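Local coordinates for protein angiotensin-converting enzyme (Anopheles gambiae, PDB 6S1Y) that probably acts as a zinc-dependent peptidase of the angiotensin-converting enzyme family, trimming short peptides in the mosquito, at residues M279-F290 and T345-V355. Sequence-based numbering, arbitrary orientation.
Sequences MIRQGYTPIKMF and TRVNMREFFVV
Thr345 OG1 is held by a hydrogen bond to Leu315 O and a weak one to Gln343 O, and it also lies at the edge of the Phe290 ring, in its plane, 3.5 Å from Phe290 CE1. Val355 instead sits over a face of that ring, its CG1 3.9 Å from the Phe290 centroid, a CH-pi contact. The ring thereby meets an oxygen at its edge and a methyl over one face. No hydrogen bond joins 279-290 to 345-355, so van der Waals fit does the work. Met289 and Val347 both insert deeply. A bend at the third torsion of Met289 (chi3 74°) turns its CE into the start of helix 349-368, 3.4 Å from Arg346 O and close to Phe352 N, while its CB and CG lie against CD1 of the Phe352 ring. Val347, at the centre of an inverse gamma turn, packs against the 282-285 link and the residues on either side of it: CG2 approaches Tyr284 O at 3.5 Å and also meets Pro286 CD, and CG1 meets Tyr284 CB and Ile280 CG1. Met279 reaches Phe352 from the other helix; its SD stands 5.3 Å from the Phe352 centroid, 35° off the ring normal, an oblique Met-aromatic contact, with its CE 3.5 Å from Asn348 O. Three helix ends are capped. Gly283 closes helix 276-281 in a Schellman motif, Thr285 N-caps the next helix, and Asn348 OD1 accepts from Glu351 N at 2.8 Å to N-cap helix 349-368. The axes of 286-290 and 349-355 approach to 10.1 Å and cross at -49°. This packing joins helices 276-281 and 286-299 to the start of the helix carrying HExxH, whose His357 and His361 bind zinc; Glu385, outside the motif, completes the protein ligands of the peptidase site.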
ATOM      1  N   MET A 279     -20.955   4.696  12.520  1.00 52.46           N
ATOM      2  CA  MET A 279     -20.905   3.321  12.032  1.00 53.02           C
ATOM      3  C   MET A 279     -21.283   2.352  13.144  1.00 51.90           C
ATOM      4  O   MET A 279     -22.115   1.457  12.957  1.00 52.15           O
ATOM      5  CB  MET A 279     -19.511   2.974  11.500  1.00 50.54           C
ATOM      6  CG  MET A 279     -19.098   3.624  10.201  1.00 49.49           C
ATOM      7  SD  MET A 279     -17.315   3.284   9.919  1.00 49.40           S
ATOM      8  CE  MET A 279     -17.349   1.638   9.201  1.00 49.49           C
ATOM      9  N   ILE A 280     -20.662   2.512  14.309  1.00 52.76           N
ATOM     10  CA  ILE A 280     -20.969   1.654  15.447  1.00 54.44           C
ATOM     11  C   ILE A 280     -22.434   1.792  15.826  1.00 55.41           C
ATOM     12  O   ILE A 280     -23.149   0.798  16.000  1.00 58.24           O
ATOM     13  CB  ILE A 280     -20.045   2.001  16.628  1.00 53.94           C
ATOM     14  CG1 ILE A 280     -18.626   1.525  16.321  1.00 53.59           C
ATOM     15  CG2 ILE A 280     -20.564   1.412  17.923  1.00 53.91           C
ATOM     16  CD1 ILE A 280     -17.575   2.116  17.238  1.00 53.54           C
ATOM     17  N   ARG A 281     -22.896   3.036  15.965  1.00 55.33           N
ATOM     18  CA  ARG A 281     -24.249   3.318  16.433  1.00 55.64           C
ATOM     19  C   ARG A 281     -25.303   2.788  15.471  1.00 57.98           C
ATOM     20  O   ARG A 281     -26.412   2.439  15.898  1.00 58.33           O
ATOM     21  CB  ARG A 281     -24.388   4.832  16.620  1.00 59.00           C
ATOM     22  CG  ARG A 281     -25.650   5.286  17.290  1.00 67.23           C
ATOM     23  CD  ARG A 281     -25.804   6.805  17.191  1.00 72.94           C
ATOM     24  NE  ARG A 281     -26.140   7.222  15.830  1.00 76.88           N
ATOM     25  CZ  ARG A 281     -27.343   7.082  15.275  1.00 78.30           C
ATOM     26  NH1 ARG A 281     -28.340   6.531  15.957  1.00 79.60           N
ATOM     27  NH2 ARG A 281     -27.551   7.487  14.027  1.00 76.53           N
ATOM     28  N   GLN A 282     -24.996   2.734  14.172  1.00 55.32           N
ATOM     29  CA  GLN A 282     -25.903   2.165  13.190  1.00 51.05           C
ATOM     30  C   GLN A 282     -25.722   0.647  13.041  1.00 53.26           C
ATOM     31  O   GLN A 282     -26.203   0.062  12.058  1.00 52.01           O
ATOM     32  CB  GLN A 282     -25.725   2.880  11.845  1.00 51.44           C
ATOM     33  CG  GLN A 282     -26.460   4.226  11.777  1.00 51.28           C
ATOM     34  CD  GLN A 282     -26.127   5.062  10.551  1.00 53.69           C
ATOM     35  OE1 GLN A 282     -26.126   4.566   9.415  1.00 52.61           O
ATOM     36  NE2 GLN A 282     -25.840   6.352  10.777  1.00 55.61           N
ATOM     37  N   GLY A 283     -25.056   0.001  13.997  1.00 51.66           N
ATOM     38  CA  GLY A 283     -24.882  -1.446  13.946  1.00 52.94           C
ATOM     39  C   GLY A 283     -24.155  -1.967  12.723  1.00 51.21           C
ATOM     40  O   GLY A 283     -24.484  -3.045  12.215  1.00 52.08           O
ATOM     41  N   TYR A 284     -23.161  -1.232  12.242  1.00 51.84           N
ATOM     42  CA  TYR A 284     -22.346  -1.723  11.145  1.00 50.28           C
ATOM     43  C   TYR A 284     -21.570  -2.967  11.551  1.00 46.81           C
ATOM     44  O   TYR A 284     -21.110  -3.105  12.685  1.00 47.14           O
ATOM     45  CB  TYR A 284     -21.349  -0.660  10.696  1.00 50.02           C
ATOM     46  CG  TYR A 284     -21.828   0.247   9.607  1.00 49.84           C
ATOM     47  CD1 TYR A 284     -22.816   1.183   9.846  1.00 52.68           C
ATOM     48  CD2 TYR A 284     -21.261   0.202   8.354  1.00 52.48           C
ATOM     49  CE1 TYR A 284     -23.241   2.030   8.858  1.00 51.71           C
ATOM     50  CE2 TYR A 284     -21.674   1.053   7.355  1.00 53.47           C
ATOM     51  CZ  TYR A 284     -22.669   1.961   7.613  1.00 53.04           C
ATOM     52  OH  TYR A 284     -23.085   2.807   6.613  1.00 53.70           O
ATOM     53  N   THR A 285     -21.389  -3.848  10.589  1.00 46.22           N
ATOM     54  CA  THR A 285     -20.596  -5.062  10.727  1.00 47.63           C
ATOM     55  C   THR A 285     -19.593  -5.084   9.596  1.00 47.51           C
ATOM     56  O   THR A 285     -19.708  -4.329   8.626  1.00 49.26           O
ATOM     57  CB  THR A 285     -21.483  -6.319  10.632  1.00 48.39           C
ATOM     58  OG1 THR A 285     -22.093  -6.326   9.333  1.00 47.91           O
ATOM     59  CG2 THR A 285     -22.548  -6.344  11.727  1.00 45.26           C
ATOM     60  N   PRO A 286     -18.601  -5.961   9.672  1.00 48.84           N
ATOM     61  CA  PRO A 286     -17.697  -6.128   8.526  1.00 47.56           C
ATOM     62  C   PRO A 286     -18.416  -6.439   7.225  1.00 50.04           C
ATOM     63  O   PRO A 286     -18.090  -5.852   6.180  1.00 48.40           O
ATOM     64  CB  PRO A 286     -16.796  -7.278   8.985  1.00 49.59           C
ATOM     65  CG  PRO A 286     -16.734  -7.083  10.485  1.00 51.40           C
ATOM     66  CD  PRO A 286     -18.106  -6.631  10.888  1.00 47.58           C
ATOM     67  N   ILE A 287     -19.400  -7.341   7.248  1.00 50.62           N
ATOM     68  CA  ILE A 287     -20.071  -7.718   6.006  1.00 51.09           C
ATOM     69  C   ILE A 287     -20.830  -6.530   5.434  1.00 48.34           C
ATOM     70  O   ILE A 287     -20.788  -6.277   4.224  1.00 45.27           O
ATOM     71  CB  ILE A 287     -20.995  -8.933   6.235  1.00 51.98           C
ATOM     72  CG1 ILE A 287     -20.241 -10.222   5.903  1.00 53.52           C
ATOM     73  CG2 ILE A 287     -22.239  -8.839   5.396  1.00 49.11           C
ATOM     74  CD1 ILE A 287     -20.900 -11.470   6.480  1.00 58.12           C
ATOM     75  N   LYS A 288     -21.564  -5.806   6.283  1.00 49.04           N
ATOM     76  CA  LYS A 288     -22.205  -4.579   5.817  1.00 50.02           C
ATOM     77  C   LYS A 288     -21.185  -3.672   5.132  1.00 49.57           C
ATOM     78  O   LYS A 288     -21.474  -3.077   4.091  1.00 50.42           O
ATOM     79  CB  LYS A 288     -22.883  -3.877   6.995  1.00 50.87           C
ATOM     80  CG  LYS A 288     -23.537  -2.533   6.683  1.00 56.87           C
ATOM     81  CD  LYS A 288     -24.684  -2.634   5.689  1.00 63.89           C
ATOM     82  CE  LYS A 288     -25.537  -1.351   5.689  1.00 65.75           C
ATOM     83  NZ  LYS A 288     -26.359  -1.206   4.436  1.00 69.80           N
ATOM     84  N   MET A 289     -19.961  -3.599   5.674  1.00 48.99           N
ATOM     85  CA  MET A 289     -18.960  -2.692   5.107  1.00 50.28           C
ATOM     86  C   MET A 289     -18.570  -3.118   3.699  1.00 46.72           C
ATOM     87  O   MET A 289     -18.468  -2.276   2.797  1.00 45.51           O
ATOM     88  CB  MET A 289     -17.722  -2.628   6.013  1.00 47.41           C
ATOM     89  CG  MET A 289     -17.957  -1.896   7.315  1.00 47.11           C
ATOM     90  SD  MET A 289     -16.770  -2.322   8.603  1.00 48.06           S
ATOM     91  CE  MET A 289     -15.296  -1.460   8.011  1.00 46.14           C
ATOM     92  N   PHE A 290     -18.367  -4.420   3.487  1.00 46.08           N
ATOM     93  CA  PHE A 290     -18.050  -4.898   2.140  1.00 45.91           C
ATOM     94  C   PHE A 290     -19.246  -4.776   1.200  1.00 46.29           C
ATOM     95  O   PHE A 290     -19.073  -4.506   0.004  1.00 46.09           O
ATOM     96  CB  PHE A 290     -17.561  -6.344   2.212  1.00 45.93           C
ATOM     97  CG  PHE A 290     -16.154  -6.476   2.734  1.00 45.68           C
ATOM     98  CD1 PHE A 290     -15.911  -6.573   4.086  1.00 46.80           C
ATOM     99  CD2 PHE A 290     -15.080  -6.497   1.867  1.00 45.85           C
ATOM    100  CE1 PHE A 290     -14.624  -6.683   4.574  1.00 44.98           C
ATOM    101  CE2 PHE A 290     -13.797  -6.603   2.339  1.00 46.04           C
ATOM    102  CZ  PHE A 290     -13.566  -6.704   3.705  1.00 45.28           C
ATOM    103  N   THR A 345     -11.049  -7.391   9.616  1.00 45.82           N
ATOM    104  CA  THR A 345     -11.837  -6.169   9.641  1.00 45.92           C
ATOM    105  C   THR A 345     -12.348  -5.799  11.025  1.00 46.98           C
ATOM    106  O   THR A 345     -12.847  -6.638  11.779  1.00 46.45           O
ATOM    107  CB  THR A 345     -13.035  -6.327   8.697  1.00 44.29           C
ATOM    108  OG1 THR A 345     -12.595  -6.907   7.461  1.00 43.53           O
ATOM    109  CG2 THR A 345     -13.680  -4.971   8.405  1.00 47.07           C
ATOM    110  N   ARG A 346     -12.266  -4.507  11.330  1.00 49.28           N
ATOM    111  CA  ARG A 346     -12.870  -3.905  12.512  1.00 48.52           C
ATOM    112  C   ARG A 346     -13.787  -2.774  12.066  1.00 47.11           C
ATOM    113  O   ARG A 346     -13.693  -2.281  10.946  1.00 47.90           O
ATOM    114  CB  ARG A 346     -11.797  -3.394  13.469  1.00 49.30           C
ATOM    115  CG  ARG A 346     -10.848  -4.513  13.920  1.00 50.11           C
ATOM    116  CD  ARG A 346     -11.475  -5.325  15.030  1.00 47.13           C
ATOM    117  NE  ARG A 346     -11.417  -4.579  16.283  1.00 51.36           N
ATOM    118  CZ  ARG A 346     -11.922  -4.999  17.441  1.00 51.81           C
ATOM    119  NH1 ARG A 346     -12.542  -6.165  17.511  1.00 50.70           N
ATOM    120  NH2 ARG A 346     -11.816  -4.235  18.521  1.00 51.00           N
ATOM    121  N   VAL A 347     -14.712  -2.387  12.938  1.00 46.73           N
ATOM    122  CA  VAL A 347     -15.770  -1.447  12.568  1.00 48.65           C
ATOM    123  C   VAL A 347     -15.270  -0.057  12.953  1.00 49.65           C
ATOM    124  O   VAL A 347     -15.481   0.419  14.078  1.00 48.15           O
ATOM    125  CB  VAL A 347     -17.105  -1.787  13.236  1.00 49.89           C
ATOM    126  CG1 VAL A 347     -18.144  -0.727  12.900  1.00 49.50           C
ATOM    127  CG2 VAL A 347     -17.624  -3.156  12.780  1.00 48.54           C
ATOM    128  N   ASN A 348     -14.589   0.598  12.008  1.00 46.89           N
ATOM    129  CA  ASN A 348     -14.218   2.002  12.142  1.00 47.46           C
ATOM    130  C   ASN A 348     -13.958   2.559  10.749  1.00 46.34           C
ATOM    131  O   ASN A 348     -13.910   1.823   9.758  1.00 44.35           O
ATOM    132  CB  ASN A 348     -12.999   2.193  13.062  1.00 46.38           C
ATOM    133  CG  ASN A 348     -11.769   1.457  12.563  1.00 47.57           C
ATOM    134  OD1 ASN A 348     -11.241   1.762  11.493  1.00 45.40           O
ATOM    135  ND2 ASN A 348     -11.312   0.485  13.330  1.00 48.55           N
ATOM    136  N   MET A 349     -13.775   3.880  10.689  1.00 46.64           N
ATOM    137  CA  MET A 349     -13.656   4.552   9.396  1.00 47.62           C
ATOM    138  C   MET A 349     -12.370   4.166   8.674  1.00 45.82           C
ATOM    139  O   MET A 349     -12.385   3.903   7.467  1.00 45.37           O
ATOM    140  CB  MET A 349     -13.715   6.071   9.589  1.00 48.85           C
ATOM    141  CG  MET A 349     -13.697   6.847   8.285  1.00 49.73           C
ATOM    142  SD  MET A 349     -13.974   8.635   8.481  1.00 50.39           S
ATOM    143  CE  MET A 349     -12.436   9.142   9.233  1.00 49.11           C
ATOM    144  N   ARG A 350     -11.243   4.145   9.392  1.00 47.46           N
ATOM    145  CA  ARG A 350      -9.980   3.703   8.801  1.00 47.73           C
ATOM    146  C   ARG A 350     -10.164   2.377   8.060  1.00 46.24           C
ATOM    147  O   ARG A 350      -9.845   2.262   6.872  1.00 45.52           O
ATOM    148  CB  ARG A 350      -8.934   3.585   9.914  1.00 48.48           C
ATOM    149  CG  ARG A 350      -7.501   3.316   9.475  1.00 51.47           C
ATOM    150  CD  ARG A 350      -6.572   3.341  10.690  1.00 51.27           C
ATOM    151  NE  ARG A 350      -6.836   2.234  11.617  1.00 57.33           N
ATOM    152  CZ  ARG A 350      -7.566   2.316  12.729  1.00 58.61           C
ATOM    153  NH1 ARG A 350      -7.729   1.229  13.483  1.00 54.77           N
ATOM    154  NH2 ARG A 350      -8.140   3.473  13.104  1.00 57.93           N
ATOM    155  N   GLU A 351     -10.718   1.376   8.743  1.00 45.82           N
ATOM    156  CA  GLU A 351     -10.917   0.067   8.135  1.00 47.41           C
ATOM    157  C   GLU A 351     -11.915   0.127   6.978  1.00 44.99           C
ATOM    158  O   GLU A 351     -11.786  -0.622   6.004  1.00 42.41           O
ATOM    159  CB  GLU A 351     -11.392  -0.928   9.204  1.00 47.93           C
ATOM    160  CG  GLU A 351     -10.349  -1.323  10.256  1.00 48.82           C
ATOM    161  CD  GLU A 351      -9.530  -2.555   9.863  1.00 54.47           C
ATOM    162  OE1 GLU A 351      -8.549  -2.877  10.574  1.00 62.77           O
ATOM    163  OE2 GLU A 351      -9.852  -3.198   8.852  1.00 54.13           O
ATOM    164  N   PHE A 352     -12.908   1.008   7.056  1.00 43.83           N
ATOM    165  CA  PHE A 352     -13.818   1.199   5.931  1.00 44.41           C
ATOM    166  C   PHE A 352     -13.061   1.555   4.658  1.00 44.98           C
ATOM    167  O   PHE A 352     -13.413   1.072   3.578  1.00 43.86           O
ATOM    168  CB  PHE A 352     -14.834   2.292   6.272  1.00 48.64           C
ATOM    169  CG  PHE A 352     -16.107   2.238   5.467  1.00 49.18           C
ATOM    170  CD1 PHE A 352     -16.642   1.030   5.033  1.00 52.46           C
ATOM    171  CD2 PHE A 352     -16.789   3.403   5.169  1.00 51.92           C
ATOM    172  CE1 PHE A 352     -17.845   0.988   4.310  1.00 54.60           C
ATOM    173  CE2 PHE A 352     -17.991   3.372   4.437  1.00 56.68           C
ATOM    174  CZ  PHE A 352     -18.518   2.160   4.018  1.00 52.30           C
ATOM    175  N   PHE A 353     -12.020   2.412   4.757  1.00 45.35           N
ATOM    176  CA  PHE A 353     -11.204   2.740   3.587  1.00 44.65           C
ATOM    177  C   PHE A 353     -10.343   1.558   3.157  1.00 42.87           C
ATOM    178  O   PHE A 353     -10.126   1.352   1.960  1.00 41.96           O
ATOM    179  CB  PHE A 353     -10.308   3.971   3.854  1.00 44.33           C
ATOM    180  CG  PHE A 353     -11.087   5.224   4.064  1.00 47.50           C
ATOM    181  CD1 PHE A 353     -12.077   5.600   3.162  1.00 45.75           C
ATOM    182  CD2 PHE A 353     -10.890   5.996   5.202  1.00 48.20           C
ATOM    183  CE1 PHE A 353     -12.835   6.734   3.381  1.00 49.19           C
ATOM    184  CE2 PHE A 353     -11.642   7.129   5.424  1.00 47.99           C
ATOM    185  CZ  PHE A 353     -12.618   7.504   4.518  1.00 48.71           C
ATOM    186  N   VAL A 354      -9.796   0.798   4.114  1.00 42.43           N
ATOM    187  CA  VAL A 354      -9.069  -0.413   3.729  1.00 42.76           C
ATOM    188  C   VAL A 354      -9.983  -1.336   2.926  1.00 41.65           C
ATOM    189  O   VAL A 354      -9.577  -1.894   1.903  1.00 40.48           O
ATOM    190  CB  VAL A 354      -8.490  -1.123   4.966  1.00 40.80           C
ATOM    191  CG1 VAL A 354      -7.929  -2.470   4.574  1.00 42.26           C
ATOM    192  CG2 VAL A 354      -7.389  -0.267   5.631  1.00 41.15           C
ATOM    193  N   VAL A 355     -11.244  -1.482   3.362  1.00 42.59           N
ATOM    194  CA  VAL A 355     -12.205  -2.300   2.621  1.00 43.59           C
ATOM    195  C   VAL A 355     -12.211  -1.902   1.156  1.00 40.89           C
ATOM    196  O   VAL A 355     -12.031  -2.739   0.262  1.00 42.10           O
ATOM    197  CB  VAL A 355     -13.602  -2.185   3.258  1.00 44.39           C
ATOM    198  CG1 VAL A 355     -14.685  -2.765   2.357  1.00 44.85           C
ATOM    199  CG2 VAL A 355     -13.615  -2.911   4.614  1.00 41.48           C
TER